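Local structure of bifunctional protein PutA (Bdellovibrio bacteriovorus, 5UR2) at residues P128-A133 against T167-D172; A148-K153 against E763-V768; K484-A489 against Q579-G584; G820-K825 against D829-T834; A913-V918 against L927-G932. The protein probably oxidises L-proline to L-glutamate in two steps, coupling a flavin-dependent proline dehydrogenase to an NAD-dependent L-glutamate gamma-semialdehyde dehydrogenase in one chain. One frame throughout, in Å; residues are numbered along the deposited sequence.

Overall arrangement
From the N terminus, interaction 1 closes the first loop: helix 123-135 turns back through barrel strand 138-144 to meet the end of helix 152-173. Interaction 2 crosses it, because 148-153 lies between the two halves of interaction 1 and pairs, some 600 residues on, with 763-768, tying the proline dehydrogenase barrel to the aldehyde dehydrogenase half. Interaction 3, between helices 476-491 and 572-583, opens and closes wholly within that long loop. Interaction 4 then closes a short loop at the start of helix 825-841, and its P821 touches G584 of interaction 3. Interaction 5 completes a beta-alpha-beta unit, where N930 packs near E763 of interaction 2.

Interaction 1. Residues P128-A133 against T167-D172; sequences PVLKKA and TWLAKD
K131 and D172 find each other through their torsions: the lysine sets CG opposite its carbonyl carbon (chi1 -77°) and bends its chain at chi3 (148°), while the aspartate swings its carboxylate away from its own amide nitrogen (chi1 -164°). The lysine's ammonium thus arrives at one carboxylate oxygen, K131 NZ lying 2.8 Å from D172 OD2, in a salt bridge that is also a hydrogen bond. The ammonium uses the syn lone pair of that oxygen, on the side facing OD1, yet it does not straddle the carboxylate evenly, since K131 NZ stays 3.9 Å from D172 OD1. The same OD2 accepts a second hydrogen bond, from the indole NE1 of W176, so two donors hold the carboxylate in place, and W176 also packs against the lysine.

Deeper in, the contact is purely apolar. The CD1 methyls of L130 and L169 come within 4.2 Å of each other, one branch from each leucine, which makes this a light touch rather than a close interlock. Charged pair and leucine pair form two layers: the bridge toward the outside, the leucines toward the barrel wall.

Both elements belong to the proline dehydrogenase TIM barrel. Helix 123-135 leads into strand 138-144, the first of its eight parallel strands, and helix 152-173 follows that strand. F140 and V142 of the strand receive both L130 and L169, so the leucines meet above the strand that separates their helices in sequence, with W168 extending the helix-helix contact to P123, D124 and L127 of helix 123-135.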
# COMPACT_ATOMS: atom_id res chain seq x y z
N PRO B 128 2.48 -44.94 48.48
CA PRO B 128 3.82 -45.37 48.92
C PRO B 128 4.89 -44.31 48.71
O PRO B 128 5.84 -44.24 49.49
CB PRO B 128 4.08 -46.63 48.09
CG PRO B 128 3.20 -46.49 46.89
CD PRO B 128 1.97 -45.79 47.40
N VAL B 129 4.75 -43.47 47.68
CA VAL B 129 5.72 -42.40 47.48
C VAL B 129 5.66 -41.40 48.62
O VAL B 129 6.70 -40.94 49.11
CB VAL B 129 5.48 -41.74 46.11
CG1 VAL B 129 6.37 -40.52 45.93
CG2 VAL B 129 5.75 -42.74 45.01
N LEU B 130 4.45 -41.05 49.07
CA LEU B 130 4.28 -40.13 50.19
C LEU B 130 4.87 -40.71 51.47
O LEU B 130 5.48 -39.98 52.27
CB LEU B 130 2.79 -39.83 50.40
CG LEU B 130 1.96 -39.31 49.23
CD1 LEU B 130 0.55 -39.02 49.71
CD2 LEU B 130 2.59 -38.07 48.60
N LYS B 131 4.66 -42.01 51.70
CA LYS B 131 5.17 -42.62 52.92
C LYS B 131 6.69 -42.74 52.88
O LYS B 131 7.36 -42.59 53.91
CB LYS B 131 4.51 -43.98 53.14
CG LYS B 131 3.08 -43.89 53.68
CD LYS B 131 2.38 -45.23 53.56
CE LYS B 131 1.37 -45.45 54.69
NZ LYS B 131 0.51 -46.64 54.45
N LYS B 132 7.24 -43.02 51.69
CA LYS B 132 8.69 -43.05 51.55
C LYS B 132 9.29 -41.67 51.81
O LYS B 132 10.33 -41.55 52.47
CB LYS B 132 9.07 -43.55 50.15
CG LYS B 132 10.55 -43.45 49.83
CD LYS B 132 10.94 -44.46 48.75
CE LYS B 132 11.62 -43.79 47.57
NZ LYS B 132 12.24 -44.80 46.68
N ALA B 133 8.64 -40.62 51.31
CA ALA B 133 9.11 -39.27 51.61
C ALA B 133 9.09 -39.01 53.11
O ALA B 133 10.01 -38.39 53.66
CB ALA B 133 8.25 -38.24 50.86
N THR B 167 -10.96 -38.10 52.58
CA THR B 167 -11.43 -39.16 53.47
C THR B 167 -10.45 -40.32 53.48
O THR B 167 -10.06 -40.82 54.55
CB THR B 167 -12.83 -39.63 53.04
OG1 THR B 167 -13.76 -38.54 53.15
CG2 THR B 167 -13.33 -40.78 53.94
N TRP B 168 -10.00 -40.74 52.30
CA TRP B 168 -9.15 -41.92 52.18
C TRP B 168 -7.74 -41.68 52.73
O TRP B 168 -7.17 -42.57 53.38
CB TRP B 168 -9.13 -42.35 50.71
CG TRP B 168 -8.15 -43.37 50.39
CD1 TRP B 168 -8.32 -44.72 50.48
CD2 TRP B 168 -6.83 -43.16 49.88
NE1 TRP B 168 -7.18 -45.36 50.07
CE2 TRP B 168 -6.25 -44.43 49.69
CE3 TRP B 168 -6.09 -42.02 49.56
CZ2 TRP B 168 -4.95 -44.59 49.21
CZ3 TRP B 168 -4.80 -42.18 49.08
CH2 TRP B 168 -4.24 -43.46 48.91
N LEU B 169 -7.14 -40.51 52.47
CA LEU B 169 -5.80 -40.23 53.00
C LEU B 169 -5.82 -40.05 54.51
O LEU B 169 -4.91 -40.52 55.21
CB LEU B 169 -5.19 -39.01 52.32
CG LEU B 169 -3.98 -39.28 51.44
CD1 LEU B 169 -3.35 -37.98 50.95
CD2 LEU B 169 -2.96 -40.11 52.21
N ALA B 170 -6.81 -39.33 55.04
CA ALA B 170 -6.93 -39.22 56.49
C ALA B 170 -7.07 -40.61 57.13
O ALA B 170 -6.43 -40.89 58.15
CB ALA B 170 -8.12 -38.34 56.87
N LYS B 171 -7.85 -41.49 56.50
CA LYS B 171 -8.06 -42.83 57.03
C LYS B 171 -6.75 -43.61 57.08
O LYS B 171 -6.43 -44.25 58.08
CB LYS B 171 -9.11 -43.57 56.21
CG LYS B 171 -9.39 -45.01 56.69
CD LYS B 171 -9.82 -45.07 58.16
CE LYS B 171 -11.13 -44.33 58.41
NZ LYS B 171 -11.46 -44.25 59.87
N ASP B 172 -5.98 -43.59 55.99
CA ASP B 172 -4.71 -44.31 56.00
C ASP B 172 -3.73 -43.69 57.00
O ASP B 172 -2.97 -44.42 57.65
CB ASP B 172 -4.11 -44.35 54.59
CG ASP B 172 -3.01 -45.39 54.46
OD1 ASP B 172 -3.35 -46.58 54.26
OD2 ASP B 172 -1.82 -45.04 54.54

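Interaction 2. Residues A148-K153 against E763-V768; sequences ATLSEK and EAVDGV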
# COMPACT_ATOMS: atom_id res chain seq x y z
N ALA B 148 -8.93 -28.66 32.03
CA ALA B 148 -9.79 -27.54 32.38
C ALA B 148 -11.18 -28.02 32.74
O ALA B 148 -11.70 -28.97 32.14
CB ALA B 148 -9.86 -26.55 31.21
N THR B 149 -11.76 -27.41 33.77
CA THR B 149 -13.16 -27.64 34.10
C THR B 149 -13.99 -26.75 33.17
O THR B 149 -14.15 -25.55 33.41
CB THR B 149 -13.45 -27.34 35.57
OG1 THR B 149 -12.86 -28.34 36.40
CG2 THR B 149 -14.97 -27.31 35.83
N LEU B 150 -14.51 -27.35 32.11
CA LEU B 150 -15.35 -26.66 31.14
C LEU B 150 -16.84 -26.91 31.34
O LEU B 150 -17.65 -26.16 30.80
CB LEU B 150 -14.96 -27.09 29.71
CG LEU B 150 -13.56 -26.66 29.28
CD1 LEU B 150 -13.27 -27.10 27.86
CD2 LEU B 150 -13.42 -25.16 29.39
N SER B 151 -17.21 -27.97 32.06
CA SER B 151 -18.61 -28.32 32.23
C SER B 151 -18.91 -28.57 33.71
O SER B 151 -18.01 -28.82 34.52
CB SER B 151 -18.96 -29.56 31.42
OG SER B 151 -18.30 -30.67 32.00
N GLU B 152 -20.21 -28.55 34.04
CA GLU B 152 -20.59 -28.85 35.42
C GLU B 152 -20.37 -30.32 35.77
O GLU B 152 -20.09 -30.63 36.94
CB GLU B 152 -22.03 -28.43 35.67
CG GLU B 152 -22.14 -26.92 35.86
CD GLU B 152 -21.13 -26.38 36.86
OE1 GLU B 152 -21.31 -26.62 38.07
OE2 GLU B 152 -20.15 -25.71 36.45
N LYS B 153 -20.47 -31.23 34.80
CA LYS B 153 -20.09 -32.62 35.07
C LYS B 153 -18.63 -32.71 35.51
O LYS B 153 -18.30 -33.41 36.48
CB LYS B 153 -20.30 -33.50 33.85
CG LYS B 153 -19.87 -34.96 34.12
CD LYS B 153 -20.18 -35.90 32.99
CE LYS B 153 -19.48 -37.24 33.23
NZ LYS B 153 -19.33 -38.04 31.97
N GLU B 763 -8.99 -26.30 24.56
CA GLU B 763 -9.08 -25.14 23.69
C GLU B 763 -10.23 -25.31 22.69
O GLU B 763 -11.00 -24.38 22.44
CB GLU B 763 -7.77 -24.93 22.94
CG GLU B 763 -6.51 -24.93 23.79
CD GLU B 763 -6.11 -23.56 24.25
OE1 GLU B 763 -6.46 -22.57 23.59
OE2 GLU B 763 -5.42 -23.48 25.29
N ALA B 764 -10.36 -26.52 22.12
CA ALA B 764 -11.32 -26.72 21.04
C ALA B 764 -12.75 -26.51 21.53
O ALA B 764 -13.52 -25.79 20.89
CB ALA B 764 -11.15 -28.12 20.45
N VAL B 765 -13.11 -27.11 22.67
CA VAL B 765 -14.48 -26.98 23.17
C VAL B 765 -14.78 -25.54 23.53
O VAL B 765 -15.83 -24.99 23.15
CB VAL B 765 -14.73 -27.92 24.37
CG1 VAL B 765 -16.07 -27.58 25.02
CG2 VAL B 765 -14.75 -29.36 23.90
N ASP B 766 -13.88 -24.90 24.27
CA ASP B 766 -14.10 -23.50 24.61
C ASP B 766 -14.24 -22.64 23.36
O ASP B 766 -15.18 -21.84 23.25
CB ASP B 766 -12.98 -22.99 25.50
CG ASP B 766 -13.31 -21.66 26.13
OD1 ASP B 766 -14.21 -21.62 26.99
OD2 ASP B 766 -12.68 -20.65 25.74
N GLY B 767 -13.34 -22.81 22.39
CA GLY B 767 -13.42 -22.00 21.18
C GLY B 767 -14.70 -22.22 20.39
O GLY B 767 -15.32 -21.27 19.91
N VAL B 768 -15.14 -23.48 20.27
CA VAL B 768 -16.34 -23.76 19.49
C VAL B 768 -17.60 -23.25 20.21
O VAL B 768 -18.50 -22.66 19.58
CB VAL B 768 -16.42 -25.26 19.16
CG1 VAL B 768 -17.78 -25.63 18.67
CG2 VAL B 768 -15.37 -25.61 18.12
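This is a small apolar contact between the two catalytic halves of the chain: L150, in the loop that follows the first strand of the proline dehydrogenase TIM barrel, lies against helix 761-773 of the aldehyde dehydrogenase fold. One side chain carries it from the barrel side. L150 reaches across with its CD1 branch, which sits 3.9 Å from CB of V765 and 4.0 Å from V765 CG1. CG of L150 stands opposite its carbonyl carbon (chi1 -66°), which directs the side chain at the helix, CD1 leading. V765 meets it with CB and the CG1 branch, and the two side chains pass each other at a slant. No hydrogen bond joins the two segments.

Polar links just beside the leucine hold the loop to the same half of the protein. A148 N donates to the carboxylate of D762, immediately before 763-768, and E152 N donates to S806 at the end of helix 790-806, the helix that also packs R799 against L150 and T803 against V765. S151 meanwhile N-caps helix 152-173, its OG accepting from E154 N. The other flank of helix 761-773 faces its own sheet, with A764 on I755 and V768 on V753.

Next to V765, the contact runs out onto the exposed D766: L150 CD1 stands 4.3 Å from D766 N, and L150 CD2 is 4.3 Å from D766 OD1.

Interaction 3. Residues K484-A489 against Q579-G584; sequences KALAEA and QVLEVG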
# COMPACT_ATOMS: atom_id res chain seq x y z
N LYS B 484 -25.45 1.48 36.96
CA LYS B 484 -25.98 2.83 36.95
C LYS B 484 -26.47 3.21 35.55
O LYS B 484 -27.57 3.75 35.39
CB LYS B 484 -24.91 3.81 37.43
CG LYS B 484 -25.34 5.25 37.48
CD LYS B 484 -24.15 6.14 37.73
CE LYS B 484 -24.47 7.59 37.36
NZ LYS B 484 -23.35 8.52 37.66
N ALA B 485 -25.67 2.90 34.52
CA ALA B 485 -26.05 3.24 33.15
C ALA B 485 -27.30 2.49 32.71
O ALA B 485 -28.15 3.04 32.00
CB ALA B 485 -24.89 2.96 32.18
N LEU B 486 -27.42 1.22 33.11
CA LEU B 486 -28.63 0.46 32.80
C LEU B 486 -29.85 1.06 33.47
O LEU B 486 -30.92 1.16 32.86
CB LEU B 486 -28.45 -1.01 33.20
CG LEU B 486 -27.55 -1.82 32.27
CD1 LEU B 486 -27.01 -3.05 32.97
CD2 LEU B 486 -28.27 -2.22 30.97
N ALA B 487 -29.71 1.48 34.74
CA ALA B 487 -30.86 2.07 35.43
C ALA B 487 -31.31 3.35 34.75
O ALA B 487 -32.51 3.58 34.56
CB ALA B 487 -30.52 2.33 36.90
N GLU B 488 -30.35 4.21 34.37
CA GLU B 488 -30.70 5.47 33.73
C GLU B 488 -31.28 5.25 32.35
O GLU B 488 -32.18 5.98 31.93
CB GLU B 488 -29.47 6.38 33.65
CG GLU B 488 -29.02 6.82 35.03
CD GLU B 488 -27.77 7.65 35.03
OE1 GLU B 488 -27.17 7.84 33.95
OE2 GLU B 488 -27.39 8.11 36.12
N ALA B 489 -30.76 4.26 31.62
CA ALA B 489 -31.34 3.96 30.31
C ALA B 489 -32.78 3.50 30.46
O ALA B 489 -33.69 4.03 29.81
CB ALA B 489 -30.50 2.91 29.59
N GLN B 579 -27.14 -0.85 23.83
CA GLN B 579 -27.04 -2.11 23.10
C GLN B 579 -27.59 -3.27 23.92
O GLN B 579 -28.21 -4.19 23.37
CB GLN B 579 -25.60 -2.37 22.69
CG GLN B 579 -25.02 -1.26 21.87
CD GLN B 579 -23.84 -1.75 21.08
OE1 GLN B 579 -23.60 -2.95 20.99
NE2 GLN B 579 -23.07 -0.82 20.51
N VAL B 580 -27.36 -3.26 25.23
CA VAL B 580 -27.92 -4.32 26.07
C VAL B 580 -29.45 -4.33 25.95
O VAL B 580 -30.06 -5.38 25.74
CB VAL B 580 -27.47 -4.14 27.53
CG1 VAL B 580 -28.31 -5.02 28.47
CG2 VAL B 580 -26.00 -4.49 27.65
N LEU B 581 -30.07 -3.15 26.03
CA LEU B 581 -31.53 -3.10 26.11
C LEU B 581 -32.20 -3.19 24.73
O LEU B 581 -33.21 -3.88 24.59
CB LEU B 581 -31.97 -1.82 26.83
CG LEU B 581 -31.61 -1.68 28.31
CD1 LEU B 581 -31.93 -0.30 28.82
CD2 LEU B 581 -32.41 -2.71 29.11
N GLU B 582 -31.66 -2.51 23.71
CA GLU B 582 -32.34 -2.49 22.42
C GLU B 582 -32.05 -3.73 21.58
O GLU B 582 -32.93 -4.20 20.86
CB GLU B 582 -31.96 -1.24 21.61
CG GLU B 582 -32.78 -1.08 20.35
CD GLU B 582 -32.27 -0.01 19.41
OE1 GLU B 582 -31.09 0.36 19.49
OE2 GLU B 582 -33.06 0.49 18.57
N VAL B 583 -30.84 -4.26 21.65
CA VAL B 583 -30.43 -5.35 20.76
C VAL B 583 -30.24 -6.68 21.49
O VAL B 583 -30.07 -7.71 20.83
CB VAL B 583 -29.14 -4.97 19.99
CG1 VAL B 583 -28.91 -5.87 18.82
CG2 VAL B 583 -29.24 -3.53 19.52
N GLY B 584 -30.29 -6.71 22.83
CA GLY B 584 -30.07 -7.95 23.56
C GLY B 584 -28.62 -8.37 23.64
O GLY B 584 -28.33 -9.54 23.89
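L486 and A489, one turn apart on helix 476-491, face V580 and L581 in a buried packing of that helix against helix 572-583 of the aldehyde dehydrogenase fold. The segment axes approach to 10.7 Å with their N-to-C directions 45° apart; at this separation the backbones do not touch, and side chains bridge the gap.

All contacts across the pair are apolar. L486 reaches V580 through its CD2 methyl, which lies 3.8 Å from V580 CG1 and 4.0 Å from V580 CB, the two side chains crossing at about a right angle. CG1 of V580 is set opposite its own amide nitrogen (chi1 167°), which presents that methyl to the leucine. The same CD2 also passes L581, more loosely. L581 meets A489 with its CD1 branch, which rests against the alanine methyl. A577, one turn before L581, takes A485, L486 and A489 against it and so continues the contact along the helix; W587 of helix 587-611 also touches L486.

Polar bonds away from the contact anchor helix 572-583 elsewhere. The carboxylate of E582 accepts from the amides of V672 and V673, in the first turn of helix 671-684, one oxygen to each. The backbone O of E582 accepts from NH2 of R514, an arginine that also binds V823 O of the loop in interaction 4.

G584 has a positive phi (+76°), and its N makes a weak bond to V580 O. The shortest carbon approach in the contact remains A489 CB to L581 CD1, 3.6 Å.

Interaction 4. Residues G820-K825 against D829-T834; sequences GPVVDK and DRILGT
V822 and I831 make the buried end of this contact, K825 and D829 the exposed one. In the interior, V822 CG1 and I831 CD1 meet tip to tip at 3.8 Å; the isoleucine stretches its CG1 arm opposite the carbonyl carbon (chi1 -66°), which carries CD1 out to the loop. Q778 covers V822 as well, and the backbone of V822 is hydrogen-bonded to F855, so the valine is held in place from the loop side.

This is the N-terminus of helix 825-841 in the aldehyde dehydrogenase fold, capped by D824, with OD1 accepting from A827 N and OD2 from Q669 NE2. One residue on, the first turn closes with D829 N donating to K825 O over 2.8 Å, nearly straight at 173°.

At the solvent side the same two residues meet again through their side chains. K825 runs extended and then turns at its last torsion (chi4 -52°) to bring NZ within 2.7 Å of D829 OD2, on that oxygen's syn lone pair. A water bridges the other oxygen: it accepts from K825 NZ at 3.0 Å and donates to D829 OD1 at 2.7 Å.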
# COMPACT_ATOMS: atom_id res chain seq x y z
N GLY B 820 -28.19 -14.21 25.47
CA GLY B 820 -29.50 -13.62 25.65
C GLY B 820 -30.43 -14.02 24.52
O GLY B 820 -30.27 -15.07 23.91
N PRO B 821 -31.38 -13.15 24.19
CA PRO B 821 -32.37 -13.48 23.15
C PRO B 821 -31.85 -13.18 21.75
O PRO B 821 -30.85 -12.51 21.57
CB PRO B 821 -33.55 -12.57 23.51
CG PRO B 821 -32.84 -11.30 24.00
CD PRO B 821 -31.58 -11.80 24.74
N VAL B 822 -32.58 -13.69 20.74
CA VAL B 822 -32.30 -13.26 19.36
C VAL B 822 -33.07 -11.96 19.10
O VAL B 822 -33.82 -11.50 19.96
CB VAL B 822 -32.65 -14.34 18.31
CG1 VAL B 822 -31.71 -15.54 18.43
CG2 VAL B 822 -34.13 -14.75 18.41
N VAL B 823 -32.89 -11.37 17.92
CA VAL B 823 -33.11 -9.94 17.77
C VAL B 823 -34.60 -9.57 17.80
O VAL B 823 -34.98 -8.59 18.45
CB VAL B 823 -32.43 -9.43 16.48
CG1 VAL B 823 -33.08 -10.01 15.24
CG2 VAL B 823 -32.51 -7.93 16.43
N ASP B 824 -35.47 -10.34 17.13
CA ASP B 824 -36.88 -9.96 17.04
C ASP B 824 -37.75 -11.20 16.80
O ASP B 824 -37.24 -12.32 16.64
CB ASP B 824 -37.12 -8.88 15.96
CG ASP B 824 -36.72 -9.33 14.54
OD1 ASP B 824 -36.52 -10.54 14.29
OD2 ASP B 824 -36.62 -8.44 13.65
N LYS B 825 -39.07 -10.99 16.77
CA LYS B 825 -39.99 -12.12 16.71
C LYS B 825 -39.86 -12.88 15.39
O LYS B 825 -39.96 -14.11 15.37
CB LYS B 825 -41.42 -11.63 16.94
CG LYS B 825 -42.43 -12.78 17.13
CD LYS B 825 -43.81 -12.26 17.45
CE LYS B 825 -44.80 -13.41 17.65
NZ LYS B 825 -44.83 -14.40 16.52
N ASP B 829 -39.16 -16.82 15.36
CA ASP B 829 -40.02 -17.81 14.71
C ASP B 829 -39.29 -18.55 13.60
O ASP B 829 -39.48 -19.76 13.42
CB ASP B 829 -41.29 -17.15 14.18
CG ASP B 829 -42.23 -16.70 15.30
OD1 ASP B 829 -42.17 -17.25 16.41
OD2 ASP B 829 -43.01 -15.77 15.09
N ARG B 830 -38.47 -17.84 12.82
CA ARG B 830 -37.72 -18.49 11.76
C ARG B 830 -36.77 -19.54 12.33
O ARG B 830 -36.68 -20.66 11.83
CB ARG B 830 -36.95 -17.43 10.96
CG ARG B 830 -36.04 -17.99 9.90
CD ARG B 830 -35.26 -16.89 9.18
NE ARG B 830 -34.36 -16.14 10.06
CZ ARG B 830 -33.25 -16.63 10.58
NH1 ARG B 830 -32.90 -17.88 10.33
NH2 ARG B 830 -32.48 -15.88 11.36
N ILE B 831 -36.06 -19.19 13.41
CA ILE B 831 -35.08 -20.09 13.99
C ILE B 831 -35.76 -21.31 14.61
O ILE B 831 -35.31 -22.45 14.41
CB ILE B 831 -34.22 -19.34 15.02
CG1 ILE B 831 -33.37 -18.28 14.30
CG2 ILE B 831 -33.33 -20.34 15.77
CD1 ILE B 831 -32.75 -17.27 15.25
N LEU B 832 -36.84 -21.11 15.36
CA LEU B 832 -37.55 -22.26 15.91
C LEU B 832 -38.11 -23.15 14.81
O LEU B 832 -38.25 -24.36 14.99
CB LEU B 832 -38.68 -21.81 16.84
CG LEU B 832 -38.35 -21.85 18.34
CD1 LEU B 832 -37.27 -20.86 18.69
CD2 LEU B 832 -39.60 -21.67 19.19
N GLY B 833 -38.48 -22.57 13.66
CA GLY B 833 -38.90 -23.39 12.55
C GLY B 833 -37.78 -24.24 11.99
O GLY B 833 -37.97 -25.43 11.71
N THR B 834 -36.58 -23.66 11.84
CA THR B 834 -35.44 -24.45 11.40
C THR B 834 -35.13 -25.56 12.40
O THR B 834 -34.85 -26.70 12.00
CB THR B 834 -34.22 -23.53 11.24
OG1 THR B 834 -34.48 -22.62 10.17
CG2 THR B 834 -32.96 -24.33 10.91
O HOH W 1 -43.67 -16.41 18.49

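Interaction 5. Residues A913-V918 against L927-G932; sequences ANINRV and LYVNRG
L927, within strand 926-929, leans on V918: its CD1 lies 3.4 Å from V918 O, the carbonyl of the helix rather than its side chain, while CD2 sits 4.3 Å from V918 CG1. Y928 points the other way. V929 turns back to the helix and puts a single methyl, CG1, against I915, 3.9 Å from its CG2 and 4.0 Å from its CD1. CG1 stands opposite V929's own backbone N (chi1 179°), which aims it at the isoleucine. At N930 the backbone leaves the strand with positive phi, and its ND2 bonds to S909 O while I915 CD1 passes beside it. R931 then folds back on the next residue: NE and NH2 both donate to G932 O, at 2.9 and 3.1 Å respectively, with that oxygen in the guanidinium plane. Y928 CE1 lies 3.7 Å off the plane of R931's guanidinium, over its centre, and R931 NH1 makes a salt bridge to E623 of the second subunit. Residues 927-929 also pair in parallel with a strand of that subunit, continuing the sheet across the dimer. Helix 912-921 over strands 901-908 and 926-929 is the classic beta-alpha-beta crossover, here in the aldehyde dehydrogenase fold.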
# COMPACT_ATOMS: atom_id res chain seq x y z
N ALA B 913 1.79 -30.38 9.68
CA ALA B 913 1.44 -30.61 8.27
C ALA B 913 -0.06 -30.45 8.03
O ALA B 913 -0.47 -29.96 6.98
CB ALA B 913 1.90 -32.00 7.82
N ASN B 914 -0.88 -30.89 8.98
CA ASN B 914 -2.32 -30.68 8.87
C ASN B 914 -2.65 -29.19 8.95
O ASN B 914 -3.50 -28.70 8.20
CB ASN B 914 -3.05 -31.46 9.96
CG ASN B 914 -3.08 -32.96 9.69
OD1 ASN B 914 -2.54 -33.43 8.68
ND2 ASN B 914 -3.71 -33.73 10.58
N ILE B 915 -1.96 -28.46 9.83
CA ILE B 915 -2.17 -27.02 9.92
C ILE B 915 -1.82 -26.34 8.60
O ILE B 915 -2.53 -25.46 8.13
CB ILE B 915 -1.38 -26.43 11.10
CG1 ILE B 915 -2.02 -26.85 12.43
CG2 ILE B 915 -1.31 -24.89 11.02
CD1 ILE B 915 -1.18 -26.52 13.68
N ASN B 916 -0.71 -26.75 7.98
CA ASN B 916 -0.36 -26.14 6.70
C ASN B 916 -1.38 -26.47 5.61
O ASN B 916 -1.71 -25.60 4.79
CB ASN B 916 1.05 -26.55 6.28
CG ASN B 916 2.12 -25.81 7.07
OD1 ASN B 916 1.89 -24.70 7.58
ND2 ASN B 916 3.30 -26.41 7.17
N ARG B 917 -1.89 -27.70 5.58
CA ARG B 917 -2.90 -28.05 4.58
C ARG B 917 -4.13 -27.17 4.70
O ARG B 917 -4.67 -26.69 3.68
CB ARG B 917 -3.32 -29.52 4.70
CG ARG B 917 -2.37 -30.49 4.07
CD ARG B 917 -3.07 -31.82 3.84
NE ARG B 917 -4.16 -31.70 2.86
CZ ARG B 917 -5.09 -32.64 2.68
NH1 ARG B 917 -5.06 -33.74 3.42
NH2 ARG B 917 -6.04 -32.48 1.77
N VAL B 918 -4.60 -26.94 5.92
CA VAL B 918 -5.75 -26.08 6.14
C VAL B 918 -5.44 -24.67 5.67
O VAL B 918 -6.28 -24.00 5.05
CB VAL B 918 -6.17 -26.11 7.63
CG1 VAL B 918 -7.29 -25.07 7.93
CG2 VAL B 918 -6.65 -27.51 8.02
N LEU B 927 -9.08 -17.09 8.35
CA LEU B 927 -8.72 -18.44 8.75
C LEU B 927 -8.10 -18.39 10.14
O LEU B 927 -7.22 -17.56 10.40
CB LEU B 927 -7.74 -19.04 7.75
CG LEU B 927 -7.51 -20.54 7.74
CD1 LEU B 927 -7.23 -20.99 6.29
CD2 LEU B 927 -6.39 -20.90 8.66
N TYR B 928 -8.53 -19.28 11.03
CA TYR B 928 -8.02 -19.30 12.39
C TYR B 928 -7.44 -20.67 12.72
O TYR B 928 -8.02 -21.70 12.36
CB TYR B 928 -9.12 -18.95 13.42
CG TYR B 928 -9.63 -17.55 13.24
CD1 TYR B 928 -8.99 -16.48 13.85
CD2 TYR B 928 -10.73 -17.28 12.43
CE1 TYR B 928 -9.43 -15.19 13.68
CE2 TYR B 928 -11.20 -16.00 12.26
CZ TYR B 928 -10.53 -14.96 12.89
OH TYR B 928 -10.97 -13.68 12.74
N VAL B 929 -6.31 -20.67 13.43
CA VAL B 929 -5.66 -21.90 13.87
C VAL B 929 -5.59 -21.88 15.39
O VAL B 929 -5.03 -20.96 15.99
CB VAL B 929 -4.27 -22.07 13.24
CG1 VAL B 929 -3.59 -23.34 13.74
CG2 VAL B 929 -4.39 -22.11 11.73
N ASN B 930 -6.22 -22.89 16.01
CA ASN B 930 -6.13 -23.13 17.45
C ASN B 930 -6.71 -21.98 18.28
O ASN B 930 -6.25 -21.72 19.40
CB ASN B 930 -4.69 -23.44 17.87
CG ASN B 930 -4.29 -24.87 17.49
OD1 ASN B 930 -5.15 -25.75 17.41
ND2 ASN B 930 -3.00 -25.11 17.28
N ARG B 931 -7.76 -21.34 17.77
CA ARG B 931 -8.57 -20.40 18.54
C ARG B 931 -9.95 -20.30 17.90
O ARG B 931 -10.19 -20.84 16.83
CB ARG B 931 -7.89 -19.03 18.63
CG ARG B 931 -7.41 -18.48 17.29
CD ARG B 931 -7.46 -16.95 17.32
NE ARG B 931 -8.83 -16.49 17.25
CZ ARG B 931 -9.23 -15.23 17.44
NH1 ARG B 931 -8.34 -14.28 17.72
NH2 ARG B 931 -10.52 -14.93 17.35
N GLY B 932 -10.86 -19.58 18.57
CA GLY B 932 -12.19 -19.35 18.02
C GLY B 932 -12.18 -18.49 16.75
O GLY B 932 -11.19 -17.85 16.39